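Local coordinates for sensor protein (Rhodopseudomonas palustris, PDB 2OOL), which senses light through a bound biliverdin-type chromophore in its PAS-GAF photosensory fragment and, as a whole, probably signals as a histidine kinase, at residues I182-F187 with R291-I296; I284-D289 with V320-I325. One frame throughout, in Å; residues are numbered along the deposited sequence.

Overall arrangement
Both contacts belong to the GAF domain, and they share its antiparallel sheet: strand 291-300 of contact 1 lies beside strand 280-288 of contact 2, and their centres are about 9 Å apart. Contact 1 is the more buried, a pairing of two strands by backbone hydrogen bonds, with side chains of one face reaching the chromophore. Contact 2 is partly buried and joins the sheet to helix 308-332 through side chains and a water, with a single direct hydrogen bond. The two meet at W293, whose indole atom CZ3 packs against I325 CD1, and at a beta bulge where W293 and G294 both face I286.

Contact 1. Residues I182-F187 with R291-I296; sequences IKVYQF and RLWGMI. With LBV (3-[2-[(Z)-[3-(2-carboxyethyl)-5-[(Z)-(4-ethenyl-3-methyl-5-oxidanylidene-pyrrol-2-ylidene)methyl]-4-methyl-pyrrol-1-ium -2-ylidene]methyl]-5-[(Z)-[(3E)-3-ethylidene-4-methyl-5-oxidanylidene-pyrrolidin-2-ylidene]methyl]-4-methyl-1H-pyrrol-3- yl]propanoic acid), chain C.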
ATOM      1  N   ILE A 182      -7.755  -1.071  18.731  1.00 51.73           N
ATOM      2  CA  ILE A 182      -8.317  -0.232  17.695  1.00 52.62           C
ATOM      3  C   ILE A 182      -9.834  -0.353  17.758  1.00 52.81           C
ATOM      4  O   ILE A 182     -10.371  -1.460  17.757  1.00 52.90           O
ATOM      5  CB  ILE A 182      -7.829  -0.671  16.301  1.00 53.65           C
ATOM      6  CG1 ILE A 182      -6.300  -0.843  16.253  1.00 52.06           C
ATOM      7  CG2 ILE A 182      -8.336   0.263  15.195  1.00 48.62           C
ATOM      8  CD1 ILE A 182      -5.469   0.295  16.724  1.00 50.24           C
ATOM      9  N   LYS A 183     -10.520   0.800  17.782  1.00 52.75           N
ATOM     10  CA  LYS A 183     -11.992   0.866  17.901  1.00 52.80           C
ATOM     11  C   LYS A 183     -12.570   1.645  16.739  1.00 51.91           C
ATOM     12  O   LYS A 183     -12.007   2.611  16.331  1.00 52.31           O
ATOM     13  CB  LYS A 183     -12.387   1.563  19.203  1.00 53.06           C
ATOM     14  CG  LYS A 183     -11.986   0.750  20.496  1.00 52.19           C
ATOM     15  CD  LYS A 183     -11.751   1.656  21.719  1.00 53.88           C
ATOM     16  CE  LYS A 183     -10.594   2.623  21.510  1.00 56.58           C
ATOM     17  NZ  LYS A 183      -9.259   2.130  21.861  1.00 58.72           N
ATOM     18  N   VAL A 184     -13.714   1.225  16.214  1.00 51.68           N
ATOM     19  CA  VAL A 184     -14.455   2.066  15.274  1.00 51.65           C
ATOM     20  C   VAL A 184     -15.649   2.612  16.056  1.00 51.81           C
ATOM     21  O   VAL A 184     -16.433   1.864  16.623  1.00 51.63           O
ATOM     22  CB  VAL A 184     -14.895   1.307  14.038  1.00 50.58           C
ATOM     23  CG1 VAL A 184     -15.634   2.265  13.080  1.00 50.81           C
ATOM     24  CG2 VAL A 184     -13.683   0.692  13.403  1.00 50.05           C
ATOM     25  N   TYR A 185     -15.725   3.921  16.108  1.00 52.77           N
ATOM     26  CA  TYR A 185     -16.647   4.666  16.955  1.00 52.81           C
ATOM     27  C   TYR A 185     -17.572   5.405  16.007  1.00 52.87           C
ATOM     28  O   TYR A 185     -17.093   6.178  15.179  1.00 52.52           O
ATOM     29  CB  TYR A 185     -15.844   5.708  17.753  1.00 53.69           C
ATOM     30  CG  TYR A 185     -16.614   6.493  18.798  1.00 54.27           C
ATOM     31  CD1 TYR A 185     -16.887   7.856  18.629  1.00 54.20           C
ATOM     32  CD2 TYR A 185     -17.027   5.900  19.960  1.00 54.84           C
ATOM     33  CE1 TYR A 185     -17.578   8.586  19.597  1.00 52.83           C
ATOM     34  CE2 TYR A 185     -17.742   6.620  20.940  1.00 54.76           C
ATOM     35  CZ  TYR A 185     -17.995   7.976  20.756  1.00 57.39           C
ATOM     36  OH  TYR A 185     -18.721   8.677  21.742  1.00 56.43           O
ATOM     37  N   GLN A 186     -18.882   5.203  16.147  1.00 51.48           N
ATOM     38  CA  GLN A 186     -19.850   5.820  15.240  1.00 52.46           C
ATOM     39  C   GLN A 186     -20.677   6.833  16.005  1.00 51.95           C
ATOM     40  O   GLN A 186     -21.099   6.563  17.129  1.00 51.72           O
ATOM     41  CB  GLN A 186     -20.819   4.755  14.669  1.00 52.24           C
ATOM     42  CG  GLN A 186     -21.770   5.299  13.596  1.00 51.80           C
ATOM     43  CD  GLN A 186     -22.811   4.278  13.151  1.00 53.97           C
ATOM     44  OE1 GLN A 186     -23.522   4.486  12.173  1.00 58.66           O
ATOM     45  NE2 GLN A 186     -22.898   3.188  13.859  1.00 50.42           N
ATOM     46  N   PHE A 187     -20.917   7.986  15.393  1.00 52.56           N
ATOM     47  CA  PHE A 187     -21.704   9.067  16.048  1.00 52.07           C
ATOM     48  C   PHE A 187     -23.207   8.822  15.793  1.00 52.73           C
ATOM     49  O   PHE A 187     -23.592   8.444  14.665  1.00 52.09           O
ATOM     50  CB  PHE A 187     -21.282  10.435  15.517  1.00 52.21           C
ATOM     51  CG  PHE A 187     -19.929  10.934  16.055  1.00 51.28           C
ATOM     52  CD1 PHE A 187     -18.835  11.019  15.219  1.00 50.46           C
ATOM     53  CD2 PHE A 187     -19.768  11.253  17.405  1.00 47.34           C
ATOM     54  CE1 PHE A 187     -17.599  11.421  15.708  1.00 50.05           C
ATOM     55  CE2 PHE A 187     -18.567  11.682  17.896  1.00 50.41           C
ATOM     56  CZ  PHE A 187     -17.464  11.763  17.058  1.00 50.68           C
ATOM     57  N   ARG A 291     -19.489  15.538   6.691  1.00 64.41           N
ATOM     58  CA  ARG A 291     -19.971  15.418   8.044  1.00 64.38           C
ATOM     59  C   ARG A 291     -19.215  14.256   8.691  1.00 62.38           C
ATOM     60  O   ARG A 291     -18.961  13.253   8.036  1.00 62.24           O
ATOM     61  CB  ARG A 291     -21.463  15.123   7.969  1.00 64.70           C
ATOM     62  CG  ARG A 291     -22.288  15.424   9.182  1.00 67.60           C
ATOM     63  CD  ARG A 291     -23.741  14.947   8.892  1.00 69.96           C
ATOM     64  NE  ARG A 291     -24.666  14.935  10.029  1.00 72.24           N
ATOM     65  CZ  ARG A 291     -25.304  16.005  10.531  1.00 76.59           C
ATOM     66  NH1 ARG A 291     -25.104  17.253  10.051  1.00 75.89           N
ATOM     67  NH2 ARG A 291     -26.150  15.825  11.557  1.00 77.53           N
ATOM     68  N   LEU A 292     -18.876  14.393   9.966  1.00 60.49           N
ATOM     69  CA  LEU A 292     -18.172  13.355  10.729  1.00 59.84           C
ATOM     70  C   LEU A 292     -19.128  12.182  11.037  1.00 58.96           C
ATOM     71  O   LEU A 292     -20.119  12.325  11.756  1.00 58.89           O
ATOM     72  CB  LEU A 292     -17.550  13.981  12.002  1.00 59.81           C
ATOM     73  CG  LEU A 292     -16.298  13.396  12.670  1.00 59.61           C
ATOM     74  CD1 LEU A 292     -15.140  13.115  11.691  1.00 53.82           C
ATOM     75  CD2 LEU A 292     -15.848  14.316  13.798  1.00 58.50           C
ATOM     76  N   TRP A 293     -18.865  11.030  10.433  1.00 57.37           N
ATOM     77  CA  TRP A 293     -19.698   9.856  10.650  1.00 56.38           C
ATOM     78  C   TRP A 293     -19.247   9.073  11.858  1.00 55.37           C
ATOM     79  O   TRP A 293     -20.052   8.423  12.533  1.00 54.36           O
ATOM     80  CB  TRP A 293     -19.651   8.988   9.396  1.00 56.31           C
ATOM     81  CG  TRP A 293     -20.425   7.710   9.468  1.00 56.44           C
ATOM     82  CD1 TRP A 293     -21.682   7.488   8.985  1.00 56.53           C
ATOM     83  CD2 TRP A 293     -19.976   6.449  10.009  1.00 55.44           C
ATOM     84  NE1 TRP A 293     -22.049   6.180   9.206  1.00 56.27           N
ATOM     85  CE2 TRP A 293     -21.018   5.524   9.829  1.00 56.46           C
ATOM     86  CE3 TRP A 293     -18.803   6.027  10.635  1.00 56.35           C
ATOM     87  CZ2 TRP A 293     -20.927   4.204  10.255  1.00 56.78           C
ATOM     88  CZ3 TRP A 293     -18.710   4.704  11.059  1.00 56.00           C
ATOM     89  CH2 TRP A 293     -19.764   3.813  10.853  1.00 57.22           C
ATOM     90  N   GLY A 294     -17.940   9.096  12.087  1.00 55.06           N
ATOM     91  CA  GLY A 294     -17.278   8.315  13.141  1.00 54.95           C
ATOM     92  C   GLY A 294     -15.756   8.509  13.142  1.00 54.98           C
ATOM     93  O   GLY A 294     -15.220   9.349  12.414  1.00 52.43           O
ATOM     94  N   MET A 295     -15.072   7.725  13.982  1.00 55.19           N
ATOM     95  CA  MET A 295     -13.616   7.765  14.114  1.00 56.23           C
ATOM     96  C   MET A 295     -13.060   6.358  14.327  1.00 55.90           C
ATOM     97  O   MET A 295     -13.713   5.524  14.953  1.00 55.60           O
ATOM     98  CB  MET A 295     -13.211   8.572  15.348  1.00 57.52           C
ATOM     99  CG  MET A 295     -13.854   9.903  15.501  1.00 62.80           C
ATOM    100  SD  MET A 295     -12.775  11.298  15.087  1.00 64.39           S
ATOM    101  CE  MET A 295     -12.075  11.555  16.723  1.00 67.96           C
ATOM    102  N   ILE A 296     -11.876   6.108  13.775  1.00 54.89           N
ATOM    103  CA  ILE A 296     -11.039   4.981  14.150  1.00 54.18           C
ATOM    104  C   ILE A 296     -10.123   5.507  15.230  1.00 53.15           C
ATOM    105  O   ILE A 296      -9.359   6.432  15.005  1.00 52.65           O
ATOM    106  CB  ILE A 296     -10.204   4.473  12.970  1.00 54.24           C
ATOM    107  CG1 ILE A 296     -11.129   4.174  11.789  1.00 54.35           C
ATOM    108  CG2 ILE A 296      -9.392   3.248  13.388  1.00 55.24           C
ATOM    109  CD1 ILE A 296     -10.495   3.376  10.663  1.00 54.46           C
TER
HETATM  110  C1A LBV C 400     -13.813  15.254  27.835  1.00 55.95           C
HETATM  111  C1B LBV C 400     -11.721  17.080  24.366  1.00 50.99           C
HETATM  112  O1B LBV C 400      -6.655  19.244  20.967  1.00 34.79           O
HETATM  113  C1C LBV C 400     -10.851  13.489  21.728  1.00 43.62           C
HETATM  114  O1C LBV C 400      -7.589  10.371  19.144  1.00 38.53           O
HETATM  115  C1D LBV C 400     -12.563   9.213  22.836  1.00 49.75           C
HETATM  116  C2A LBV C 400     -14.429  16.482  28.460  1.00 54.65           C
HETATM  117  C2B LBV C 400     -11.018  17.957  23.528  1.00 46.95           C
HETATM  118  O2B LBV C 400      -7.265  17.839  19.386  1.00 34.47           O
HETATM  119  C2C LBV C 400     -10.431  12.570  20.744  1.00 40.66           C
HETATM  120  O2C LBV C 400      -7.216  10.732  21.295  1.00 32.55           O
HETATM  121  C2D LBV C 400     -13.689   8.424  23.149  1.00 50.56           C
HETATM  122  C3A LBV C 400     -13.887  17.519  27.460  1.00 55.35           C
HETATM  123  C3B LBV C 400     -10.465  17.214  22.487  1.00 44.10           C
HETATM  124  C3C LBV C 400     -11.044  11.364  21.040  1.00 43.20           C
HETATM  125  C3D LBV C 400     -13.299   7.114  22.975  1.00 51.80           C
HETATM  126  C4A LBV C 400     -13.110  16.862  26.467  1.00 54.88           C
HETATM  127  C4B LBV C 400     -10.882  15.862  22.673  1.00 44.24           C
HETATM  128  C4C LBV C 400     -11.802  11.533  22.212  1.00 43.28           C
HETATM  129  C4D LBV C 400     -11.957   7.135  22.572  1.00 52.52           C
HETATM  130  CAA LBV C 400     -14.120  18.912  27.485  1.00 55.80           C
HETATM  131  CAB LBV C 400      -9.584  17.777  21.362  1.00 40.89           C
HETATM  132  CAC LBV C 400      -9.485  12.735  19.531  1.00 41.48           C
HETATM  133  CAD LBV C 400     -14.105   6.025  23.207  1.00 50.72           C
HETATM  134  CBA LBV C 400     -15.013  19.731  28.477  1.00 58.06           C
HETATM  135  CBB LBV C 400      -8.113  17.490  21.585  1.00 38.07           C
HETATM  136  CBC LBV C 400      -7.994  12.580  19.967  1.00 40.03           C
HETATM  137  CBD LBV C 400     -13.693   4.713  23.006  1.00 50.46           C
HETATM  138  CGB LBV C 400      -7.274  18.259  20.546  1.00 36.62           C
HETATM  139  CGC LBV C 400      -7.547  11.093  20.152  1.00 39.62           C
HETATM  140  CHB LBV C 400     -12.461  17.580  25.446  1.00 49.81           C
HETATM  141  CHC LBV C 400     -10.459  14.846  21.762  1.00 42.67           C
HETATM  142  CHD LBV C 400     -12.596  10.600  22.884  1.00 46.33           C
HETATM  143  CMA LBV C 400     -13.828  16.672  29.862  0.50 56.38           C
HETATM  144  CMB LBV C 400     -10.847  19.478  23.734  1.00 42.99           C
HETATM  145  CMC LBV C 400     -10.847  10.109  20.162  1.00 40.02           C
HETATM  146  CMD LBV C 400     -15.102   8.869  23.587  1.00 47.67           C
HETATM  147  N_A LBV C 400     -13.100  15.549  26.729  1.00 55.96           N
HETATM  148  O_A LBV C 400     -13.944  14.114  28.273  1.00 55.40           O
HETATM  149  N_B LBV C 400     -11.620  15.866  23.796  1.00 43.22           N
HETATM  150  N_C LBV C 400     -11.644  12.808  22.573  1.00 43.28           N
HETATM  151  N_D LBV C 400     -11.565   8.407  22.521  1.00 49.36           N
HETATM  152  O_D LBV C 400     -11.215   6.173  22.307  1.00 48.55           O
HETATM  153  O   HOH W   1     -22.808   7.990  12.135  1.00 45.90           O
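Q186 lies across the indole of W293 where two antiparallel strands of the GAF-domain sheet pair, a worked example of how one strand pair serves two different faces. The Q186 chain is extended, CG anti to the backbone N (chi1 -174°), and this carries CG over one face of the six-membered ring, 3.7 Å from its centroid, in a CH-pi contact. The amide follows the indole at a shallow tilt of 27°, with OE1 3.2 Å from W293 CZ2. V184 CG1 approaches the same indole at its edge, and farther along this face the CG2 methyls of I182 and I296 meet at 3.6 Å.

The opposite face belongs to the chromophore side. The outer end of the Y185 ring, CZ and OH, comes within loose reach (4.1 Å) of the LBV methyl CMD, and the terminal methyl of M295, on a chain bent at chi2 and chi3, comes 3.9 Å from LBV CMC. K183 also lines this pocket, its CE near LBV O_D, while S283, Y225, H269 and S297 are among the residues that hydrogen-bond the pigment. F187 turns toward the partner strand, its CE1 corner resting on L292 CG and M295 CG.

Y185 and M295 form a hydrogen-bonded pair, each N donating a hydrogen bond to the other's O. Next to them G294 fits a tight place: its CA is 3.0 Å from Y185 O. Beyond it the strands stay joined by F187 N to W293 O, a nearly straight bond (174°), and by a water that donates to both F187 O and W293 O.

Contact 2. Residues I284-D289 with V320-I325; sequences ISIVRD and VLTWQI
The strand through I284-V287 and helix 320-325 run 8.3 Å apart at closest approach, with their N-to-C directions 34° from each other; the helix packs on one side of the GAF-domain sheet in an alpha/beta layer. I286 and R288, two residues apart, both point toward the helix. The two branches of I286 divide the work: CD1 reaches L321 CD2 at 3.9 Å, whereas CG2 touches both T322 OG1 and I325 CD1. L321 and I325 also touch helix 162-177, which places this apolar patch between the sheet and two helices.

Two residues on, R288 bends at chi2 and chi3 and runs past T322 and I325 in the opposite sense to both. Its aliphatic part does the packing, CD lying 3.6 Å from I325 CG2 and CG against T322 CG2. The bend delivers NE to T322 O, a 3.1 Å hydrogen bond that is far from straight (139°), with the donor above the carbonyl plane.

On the far side of the helix W323 meets W323 of the second subunit edge-to-face, so the helix that backs this sheet also takes part in the dimer interface. T322 has its own division of labour: methyl CG2 sits 3.2 Å from V287 O, while OG1 hydrogen-bonds A318 O one helical turn back and accepts from a water, which in turn accepts from V287 N at 2.8 Å.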
ATOM      1  N   ILE A 284      -8.322   8.625  13.313  1.00 53.59           N
ATOM      2  CA  ILE A 284      -8.569   8.930  11.922  1.00 52.97           C
ATOM      3  C   ILE A 284     -10.076   9.111  11.785  1.00 53.20           C
ATOM      4  O   ILE A 284     -10.882   8.241  12.191  1.00 54.40           O
ATOM      5  CB  ILE A 284      -8.115   7.784  10.986  1.00 52.96           C
ATOM      6  CG1 ILE A 284      -6.618   7.415  11.162  1.00 53.84           C
ATOM      7  CG2 ILE A 284      -8.427   8.100   9.561  1.00 52.96           C
ATOM      8  CD1 ILE A 284      -6.418   6.240  12.048  1.00 57.65           C
ATOM      9  N   SER A 285     -10.470  10.221  11.197  1.00 53.79           N
ATOM     10  CA  SER A 285     -11.887  10.569  10.940  1.00 54.47           C
ATOM     11  C   SER A 285     -12.539   9.706   9.863  1.00 54.48           C
ATOM     12  O   SER A 285     -11.893   9.292   8.904  1.00 55.47           O
ATOM     13  CB  SER A 285     -11.971  12.072  10.541  1.00 55.03           C
ATOM     14  OG  SER A 285     -11.537  12.869  11.636  1.00 57.31           O
ATOM     15  N   ILE A 286     -13.828   9.435  10.010  1.00 54.43           N
ATOM     16  CA  ILE A 286     -14.615   8.899   8.894  1.00 55.04           C
ATOM     17  C   ILE A 286     -15.621   9.960   8.530  1.00 55.16           C
ATOM     18  O   ILE A 286     -16.409  10.373   9.367  1.00 55.19           O
ATOM     19  CB  ILE A 286     -15.341   7.572   9.253  1.00 54.68           C
ATOM     20  CG1 ILE A 286     -14.321   6.523   9.715  1.00 54.92           C
ATOM     21  CG2 ILE A 286     -16.238   7.092   8.064  1.00 54.06           C
ATOM     22  CD1 ILE A 286     -14.967   5.292  10.398  1.00 53.47           C
ATOM     23  N   VAL A 287     -15.557  10.417   7.288  1.00 56.76           N
ATOM     24  CA  VAL A 287     -16.296  11.596   6.839  1.00 57.67           C
ATOM     25  C   VAL A 287     -17.194  11.267   5.660  1.00 58.86           C
ATOM     26  O   VAL A 287     -16.729  10.912   4.565  1.00 58.02           O
ATOM     27  CB  VAL A 287     -15.313  12.737   6.421  1.00 58.02           C
ATOM     28  CG1 VAL A 287     -16.040  13.948   5.783  1.00 56.24           C
ATOM     29  CG2 VAL A 287     -14.464  13.211   7.636  1.00 57.77           C
ATOM     30  N   ARG A 288     -18.493  11.435   5.870  1.00 60.65           N
ATOM     31  CA  ARG A 288     -19.488  11.201   4.825  1.00 62.10           C
ATOM     32  C   ARG A 288     -20.347  12.461   4.632  1.00 63.11           C
ATOM     33  O   ARG A 288     -20.884  12.991   5.601  1.00 62.83           O
ATOM     34  CB  ARG A 288     -20.380  10.017   5.205  1.00 61.87           C
ATOM     35  CG  ARG A 288     -19.677   8.642   5.198  1.00 63.09           C
ATOM     36  CD  ARG A 288     -20.577   7.485   4.652  1.00 63.99           C
ATOM     37  NE  ARG A 288     -20.231   7.253   3.248  1.00 65.91           N
ATOM     38  CZ  ARG A 288     -21.030   7.384   2.194  1.00 67.02           C
ATOM     39  NH1 ARG A 288     -22.328   7.671   2.310  1.00 67.47           N
ATOM     40  NH2 ARG A 288     -20.512   7.180   0.985  1.00 68.91           N
ATOM     41  N   ASP A 289     -20.475  12.925   3.391  1.00 64.61           N
ATOM     42  CA  ASP A 289     -21.250  14.140   3.072  1.00 65.61           C
ATOM     43  C   ASP A 289     -20.758  15.360   3.875  1.00 66.37           C
ATOM     44  O   ASP A 289     -21.572  16.099   4.452  1.00 66.20           O
ATOM     45  CB  ASP A 289     -22.761  13.931   3.337  1.00 66.67           C
ATOM     46  CG  ASP A 289     -23.290  12.581   2.821  1.00 69.73           C
ATOM     47  OD1 ASP A 289     -22.810  12.100   1.765  1.00 75.41           O
ATOM     48  OD2 ASP A 289     -24.193  11.997   3.471  1.00 71.59           O
ATOM     49  N   VAL A 320     -11.452   3.890   2.225  1.00 50.97           N
ATOM     50  CA  VAL A 320     -12.143   2.746   1.584  1.00 50.43           C
ATOM     51  C   VAL A 320     -13.324   2.257   2.416  1.00 51.05           C
ATOM     52  O   VAL A 320     -14.393   1.872   1.854  1.00 49.69           O
ATOM     53  CB  VAL A 320     -11.190   1.562   1.333  1.00 50.47           C
ATOM     54  CG1 VAL A 320     -11.970   0.269   0.778  1.00 47.70           C
ATOM     55  CG2 VAL A 320     -10.083   1.974   0.403  1.00 46.69           C
ATOM     56  N   LEU A 321     -13.116   2.218   3.741  1.00 51.83           N
ATOM     57  CA  LEU A 321     -14.184   1.914   4.703  1.00 52.38           C
ATOM     58  C   LEU A 321     -15.321   2.920   4.475  1.00 53.81           C
ATOM     59  O   LEU A 321     -16.486   2.540   4.339  1.00 54.66           O
ATOM     60  CB  LEU A 321     -13.674   2.029   6.157  1.00 52.56           C
ATOM     61  CG  LEU A 321     -14.669   1.734   7.297  1.00 52.68           C
ATOM     62  CD1 LEU A 321     -15.309   0.312   7.169  1.00 49.13           C
ATOM     63  CD2 LEU A 321     -14.100   1.926   8.694  1.00 50.18           C
ATOM     64  N   THR A 322     -14.976   4.197   4.424  1.00 53.44           N
ATOM     65  CA  THR A 322     -15.954   5.260   4.195  1.00 54.00           C
ATOM     66  C   THR A 322     -16.819   4.999   2.967  1.00 54.60           C
ATOM     67  O   THR A 322     -18.047   5.065   3.042  1.00 55.56           O
ATOM     68  CB  THR A 322     -15.239   6.615   4.082  1.00 53.81           C
ATOM     69  OG1 THR A 322     -14.407   6.800   5.246  1.00 53.69           O
ATOM     70  CG2 THR A 322     -16.249   7.776   3.945  1.00 54.09           C
ATOM     71  N   TRP A 323     -16.204   4.661   1.844  1.00 55.28           N
ATOM     72  CA  TRP A 323     -16.970   4.283   0.650  1.00 55.40           C
ATOM     73  C   TRP A 323     -17.906   3.083   0.879  1.00 56.11           C
ATOM     74  O   TRP A 323     -19.055   3.071   0.400  1.00 56.05           O
ATOM     75  CB  TRP A 323     -16.017   3.925  -0.476  1.00 56.63           C
ATOM     76  CG  TRP A 323     -16.680   3.397  -1.670  1.00 56.29           C
ATOM     77  CD1 TRP A 323     -16.746   2.106  -2.064  1.00 58.10           C
ATOM     78  CD2 TRP A 323     -17.372   4.160  -2.657  1.00 58.35           C
ATOM     79  NE1 TRP A 323     -17.451   2.004  -3.232  1.00 57.94           N
ATOM     80  CE2 TRP A 323     -17.855   3.252  -3.616  1.00 57.66           C
ATOM     81  CE3 TRP A 323     -17.649   5.523  -2.811  1.00 57.80           C
ATOM     82  CZ2 TRP A 323     -18.593   3.661  -4.735  1.00 58.35           C
ATOM     83  CZ3 TRP A 323     -18.378   5.934  -3.933  1.00 57.79           C
ATOM     84  CH2 TRP A 323     -18.843   5.004  -4.873  1.00 57.28           C
ATOM     85  N   GLN A 324     -17.417   2.068   1.589  1.00 55.25           N
ATOM     86  CA  GLN A 324     -18.204   0.871   1.800  1.00 55.15           C
ATOM     87  C   GLN A 324     -19.376   1.073   2.763  1.00 55.20           C
ATOM     88  O   GLN A 324     -20.421   0.434   2.622  1.00 54.83           O
ATOM     89  CB  GLN A 324     -17.336  -0.289   2.267  1.00 54.59           C
ATOM     90  CG  GLN A 324     -18.006  -1.669   2.080  1.00 55.41           C
ATOM     91  CD  GLN A 324     -18.102  -2.148   0.623  1.00 55.13           C
ATOM     92  OE1 GLN A 324     -17.745  -1.440  -0.330  1.00 56.50           O
ATOM     93  NE2 GLN A 324     -18.554  -3.368   0.459  1.00 52.45           N
ATOM     94  N   ILE A 325     -19.204   1.939   3.745  1.00 55.64           N
ATOM     95  CA  ILE A 325     -20.309   2.345   4.615  1.00 55.93           C
ATOM     96  C   ILE A 325     -21.489   2.801   3.770  1.00 56.67           C
ATOM     97  O   ILE A 325     -22.619   2.337   3.967  1.00 57.22           O
ATOM     98  CB  ILE A 325     -19.892   3.505   5.548  1.00 56.03           C
ATOM     99  CG1 ILE A 325     -19.018   2.967   6.700  1.00 55.36           C
ATOM    100  CG2 ILE A 325     -21.144   4.191   6.074  1.00 56.18           C
ATOM    101  CD1 ILE A 325     -18.133   3.991   7.426  1.00 53.53           C
TER
HETATM  102  O   HOH W   2     -13.553   9.430   5.573  1.00 47.98           O